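Local coordinates for protein mirolysin (Tannerella forsythia, PDB 6R7V) that probably cleaves proteins as a zinc-dependent metallopeptidase of the pappalysin family, captured here as its zymogen, which is probably kept latent by a cysteine switch, at residues 36-48 with 287-301. The protein carries 1 engineered substitution. Numbering follows the deposited sequence. Where two conformers were deposited one is given.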
# COMPACT_ATOMS: atom_id res chain seq x y z
N HIS A 36 -8.79 -15.87 12.27
CA HIS A 36 -8.85 -16.05 10.82
C HIS A 36 -7.44 -16.05 10.18
O HIS A 36 -7.28 -15.65 9.02
CB HIS A 36 -9.73 -14.96 10.16
CG HIS A 36 -11.19 -15.06 10.47
ND1 HIS A 36 -11.97 -13.94 10.69
CD2 HIS A 36 -11.98 -16.16 10.58
CE1 HIS A 36 -13.19 -14.38 10.92
NE2 HIS A 36 -13.25 -15.71 10.87
N SER A 37 -6.41 -16.53 10.92
CA SER A 37 -5.03 -16.56 10.42
C SER A 37 -4.24 -17.79 10.90
O SER A 37 -3.09 -17.65 11.35
CB SER A 37 -4.31 -15.27 10.81
OG SER A 37 -4.40 -15.00 12.20
N ARG A 38 -4.82 -19.00 10.76
CA ARG A 38 -4.12 -20.23 11.14
C ARG A 38 -3.48 -20.91 9.94
O ARG A 38 -2.38 -21.45 10.05
CB ARG A 38 -5.06 -21.20 11.85
CG ARG A 38 -4.32 -22.36 12.53
CD ARG A 38 -4.85 -23.71 12.10
NE ARG A 38 -4.33 -24.14 10.80
CZ ARG A 38 -3.22 -24.86 10.63
NH1 ARG A 38 -2.83 -25.21 9.41
NH2 ARG A 38 -2.49 -25.23 11.68
N SER A 39 -4.18 -20.91 8.79
CA SER A 39 -3.72 -21.55 7.56
C SER A 39 -2.96 -20.56 6.63
O SER A 39 -3.05 -20.67 5.41
CB SER A 39 -4.91 -22.18 6.84
OG SER A 39 -4.46 -23.06 5.83
N VAL A 40 -2.17 -19.65 7.23
CA VAL A 40 -1.35 -18.67 6.50
C VAL A 40 -0.30 -19.44 5.65
O VAL A 40 0.33 -20.36 6.16
CB VAL A 40 -0.68 -17.64 7.45
CG1 VAL A 40 0.10 -16.58 6.68
CG2 VAL A 40 -1.74 -16.98 8.33
N PRO A 41 -0.14 -19.11 4.35
CA PRO A 41 0.80 -19.86 3.51
C PRO A 41 2.25 -19.83 3.97
O PRO A 41 2.73 -18.83 4.52
CB PRO A 41 0.68 -19.19 2.14
CG PRO A 41 -0.61 -18.49 2.15
CD PRO A 41 -0.81 -18.06 3.57
N SER A 42 2.95 -20.92 3.73
CA SER A 42 4.38 -21.01 4.02
C SER A 42 5.18 -20.67 2.77
O SER A 42 6.41 -20.62 2.84
CB SER A 42 4.73 -22.41 4.52
OG SER A 42 4.41 -23.37 3.54
N SER A 43 4.50 -20.46 1.62
CA SER A 43 5.22 -20.22 0.38
C SER A 43 5.02 -18.81 -0.15
O SER A 43 4.29 -18.00 0.40
CB SER A 43 4.83 -21.23 -0.68
OG SER A 43 3.43 -21.21 -0.88
N THR A 44 5.73 -18.51 -1.25
CA THR A 44 5.68 -17.21 -1.87
C THR A 44 4.27 -16.88 -2.33
O THR A 44 3.59 -17.73 -2.92
CB THR A 44 6.66 -17.12 -3.04
OG1 THR A 44 7.98 -17.45 -2.59
CG2 THR A 44 6.71 -15.72 -3.62
N ILE A 45 3.81 -15.66 -1.99
CA ILE A 45 2.50 -15.16 -2.39
C ILE A 45 2.73 -14.34 -3.65
O ILE A 45 3.61 -13.48 -3.65
CB ILE A 45 1.89 -14.34 -1.24
CG1 ILE A 45 1.54 -15.25 -0.06
CG2 ILE A 45 0.68 -13.53 -1.74
CD1 ILE A 45 1.24 -14.49 1.24
N LEU A 46 1.99 -14.65 -4.72
CA LEU A 46 2.14 -13.93 -5.98
C LEU A 46 0.91 -13.06 -6.22
O LEU A 46 -0.22 -13.55 -6.17
CB LEU A 46 2.33 -14.94 -7.13
CG LEU A 46 2.37 -14.38 -8.56
CD1 LEU A 46 3.48 -13.35 -8.73
CD2 LEU A 46 2.57 -15.53 -9.56
N ILE A 47 1.15 -11.80 -6.56
CA ILE A 47 0.09 -10.84 -6.82
C ILE A 47 0.11 -10.41 -8.27
O ILE A 47 1.00 -9.66 -8.65
CB ILE A 47 0.27 -9.59 -5.92
CG1 ILE A 47 0.42 -9.91 -4.42
CG2 ILE A 47 -0.86 -8.55 -6.17
CD1 ILE A 47 -0.68 -10.46 -3.77
N PRO A 48 -0.90 -10.80 -9.09
CA PRO A 48 -1.02 -10.25 -10.46
C PRO A 48 -1.45 -8.80 -10.38
O PRO A 48 -2.35 -8.46 -9.61
CB PRO A 48 -2.17 -11.09 -11.09
CG PRO A 48 -2.32 -12.31 -10.17
CD PRO A 48 -2.00 -11.74 -8.79
N ARG A 287 0.70 -11.23 5.28
CA ARG A 287 0.57 -12.57 4.73
C ARG A 287 -0.68 -13.30 5.20
O ARG A 287 -1.19 -14.19 4.50
CB ARG A 287 1.79 -13.41 5.11
CG ARG A 287 3.08 -12.89 4.44
CD ARG A 287 4.26 -13.77 4.85
NE ARG A 287 4.10 -15.17 4.44
CZ ARG A 287 4.29 -15.63 3.20
NH1 ARG A 287 4.69 -14.81 2.23
NH2 ARG A 287 4.08 -16.92 2.93
N SER A 288 -1.18 -12.90 6.38
CA SER A 288 -2.37 -13.54 6.96
C SER A 288 -3.61 -13.40 6.07
O SER A 288 -4.50 -14.26 6.14
CB SER A 288 -2.65 -12.98 8.35
OG SER A 288 -3.20 -11.67 8.32
N LEU A 289 -3.64 -12.39 5.20
CA LEU A 289 -4.79 -12.18 4.29
C LEU A 289 -4.87 -13.26 3.23
O LEU A 289 -5.90 -13.37 2.56
CB LEU A 289 -4.68 -10.82 3.60
CG LEU A 289 -4.65 -9.60 4.50
CD1 LEU A 289 -4.36 -8.37 3.70
CD2 LEU A 289 -5.97 -9.40 5.24
N PHE A 290 -3.82 -14.10 3.11
CA PHE A 290 -3.81 -15.13 2.09
C PHE A 290 -3.97 -16.51 2.71
O PHE A 290 -3.73 -17.51 2.04
CB PHE A 290 -2.54 -15.01 1.26
CG PHE A 290 -2.46 -13.67 0.58
CD1 PHE A 290 -2.96 -13.49 -0.71
CD2 PHE A 290 -1.85 -12.59 1.21
CE1 PHE A 290 -2.87 -12.25 -1.34
CE2 PHE A 290 -1.77 -11.34 0.58
CZ PHE A 290 -2.30 -11.18 -0.68
N ASP A 291 -4.42 -16.58 3.98
CA ASP A 291 -4.73 -17.84 4.66
C ASP A 291 -5.55 -18.68 3.68
O ASP A 291 -6.54 -18.19 3.15
CB ASP A 291 -5.53 -17.50 5.94
CG ASP A 291 -6.04 -18.68 6.72
OD1 ASP A 291 -6.87 -19.44 6.18
OD2 ASP A 291 -5.66 -18.81 7.89
N THR A 292 -5.09 -19.91 3.35
CA THR A 292 -5.69 -20.73 2.28
C THR A 292 -7.16 -21.15 2.53
O THR A 292 -7.84 -21.52 1.57
CB THR A 292 -4.85 -21.98 2.00
OG1 THR A 292 -4.81 -22.77 3.17
CG2 THR A 292 -3.42 -21.64 1.55
N GLN A 293 -7.63 -21.08 3.78
CA GLN A 293 -8.99 -21.52 4.12
C GLN A 293 -9.95 -20.35 4.33
O GLN A 293 -11.11 -20.45 3.92
CB GLN A 293 -8.99 -22.41 5.38
CG GLN A 293 -8.03 -23.61 5.35
CD GLN A 293 -8.15 -24.51 4.14
OE1 GLN A 293 -9.22 -25.06 3.84
NE2 GLN A 293 -7.05 -24.70 3.43
N THR A 294 -9.49 -19.26 4.97
CA THR A 294 -10.37 -18.14 5.32
C THR A 294 -9.78 -16.75 4.99
O THR A 294 -10.38 -15.74 5.35
CB THR A 294 -10.70 -18.22 6.82
OG1 THR A 294 -11.70 -17.25 7.14
CG2 THR A 294 -9.49 -18.03 7.72
N GLY A 295 -8.62 -16.70 4.33
CA GLY A 295 -8.00 -15.42 3.98
C GLY A 295 -8.84 -14.65 3.00
O GLY A 295 -9.27 -15.21 2.00
N ILE A 296 -9.09 -13.36 3.26
CA ILE A 296 -9.95 -12.56 2.38
C ILE A 296 -9.37 -12.47 0.95
O ILE A 296 -10.15 -12.38 -0.00
CB ILE A 296 -10.25 -11.16 3.00
CG1 ILE A 296 -11.44 -10.45 2.32
CG2 ILE A 296 -9.01 -10.25 3.05
CD1 ILE A 296 -12.84 -10.87 2.80
N ARG A 297 -8.01 -12.53 0.78
CA ARG A 297 -7.39 -12.44 -0.54
C ARG A 297 -6.89 -13.83 -1.02
O ARG A 297 -6.12 -13.88 -1.97
CB ARG A 297 -6.26 -11.40 -0.53
CG ARG A 297 -6.69 -10.03 0.01
CD ARG A 297 -5.73 -8.92 -0.49
NE ARG A 297 -6.07 -7.57 -0.01
CZ ARG A 297 -7.05 -6.83 -0.53
NH1 ARG A 297 -7.85 -7.33 -1.47
NH2 ARG A 297 -7.27 -5.60 -0.08
N ARG A 298 -7.36 -14.94 -0.42
CA ARG A 298 -6.89 -16.28 -0.82
C ARG A 298 -7.15 -16.63 -2.30
O ARG A 298 -6.32 -17.33 -2.89
CB ARG A 298 -7.47 -17.37 0.10
CG ARG A 298 -8.95 -17.63 -0.12
CD ARG A 298 -9.56 -18.56 0.92
NE ARG A 298 -10.99 -18.75 0.67
CZ ARG A 298 -11.96 -17.97 1.14
NH1 ARG A 298 -11.67 -16.91 1.89
NH2 ARG A 298 -13.23 -18.23 0.86
N GLU A 299 -8.27 -16.15 -2.89
CA GLU A 299 -8.62 -16.47 -4.28
C GLU A 299 -7.58 -15.93 -5.26
O GLU A 299 -7.35 -16.53 -6.31
CB GLU A 299 -10.01 -15.91 -4.65
CG GLU A 299 -10.76 -16.78 -5.64
CD GLU A 299 -11.07 -16.13 -6.98
OE1 GLU A 299 -12.23 -15.69 -7.16
OE2 GLU A 299 -10.16 -16.07 -7.83
N MET A 300 -6.92 -14.82 -4.90
CA MET A 300 -5.92 -14.24 -5.76
C MET A 300 -4.80 -15.25 -5.99
O MET A 300 -4.14 -15.20 -7.03
CB MET A 300 -5.39 -12.95 -5.14
CG MET A 300 -4.43 -12.24 -6.02
SD MET A 300 -4.08 -10.64 -5.35
CE MET A 300 -5.53 -9.71 -5.94
N GLN A 301 -4.58 -16.17 -5.05
CA GLN A 301 -3.51 -17.14 -5.23
C GLN A 301 -3.88 -18.30 -6.13
O GLN A 301 -2.97 -18.95 -6.65
CB GLN A 301 -3.03 -17.66 -3.87
CG GLN A 301 -2.46 -16.54 -3.00
CD GLN A 301 -1.41 -15.75 -3.74
OE1 GLN A 301 -0.31 -16.28 -4.02
NE2 GLN A 301 -1.74 -14.51 -4.10
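Ile45 lays its CG2 methyl squarely over the Phe290 ring, 3.6 Å from the ring centroid and only 6° off the normal, a CH-pi contact. Its other branch reaches back so that CD1 lies 3.6 Å from Phe290 CD2 and also covers one face of the Arg287 guanidinium near the rim. Ile47 adds CD1 at Phe290 CZ and touches Met300 SD, while Pro48 CD rests on Met300 CG.

Polar grips flank this apolar patch. Arg287, bent at chi3 (60°), brings NH2 between two carbonyls of the loop 41-43, 2.8 Å from Pro41 O and the same distance from Ser43 O. Both oxygens lie near the guanidinium plane, the second on an almost straight bond (172°), and NH1 is engaged by Ala99 O, so the group is held against rotation. The Gln301 amide clasps the backbone of Leu46 with both ends: OE1 accepts from Leu46 N (2.9 Å) and NE2 donates to Leu46 O (2.7 Å).

At the far end, Asp291 OD2 accepts a hydrogen bond from Ser39 N at 2.7 Å, from above the carboxylate plane. Asp291 OD1 accepts from Gln293 N, closing an Asx turn, and from Thr294 N on the opposite face, extending it to an Asx motif; the two bonds fix the carboxylate. Thr292 N donates a hydrogen bond to Ser39 O, and Ser39 OG donates to Thr292 OG1.

The contact thus ties the loop before strand 45-55 and the start of that strand to the end of helix 280-288, the connection after it and helix 299-302. Strand 101-105 pairs with Ile45 and Ile47, and helix 304-307 packs on Leu46 and Pro48.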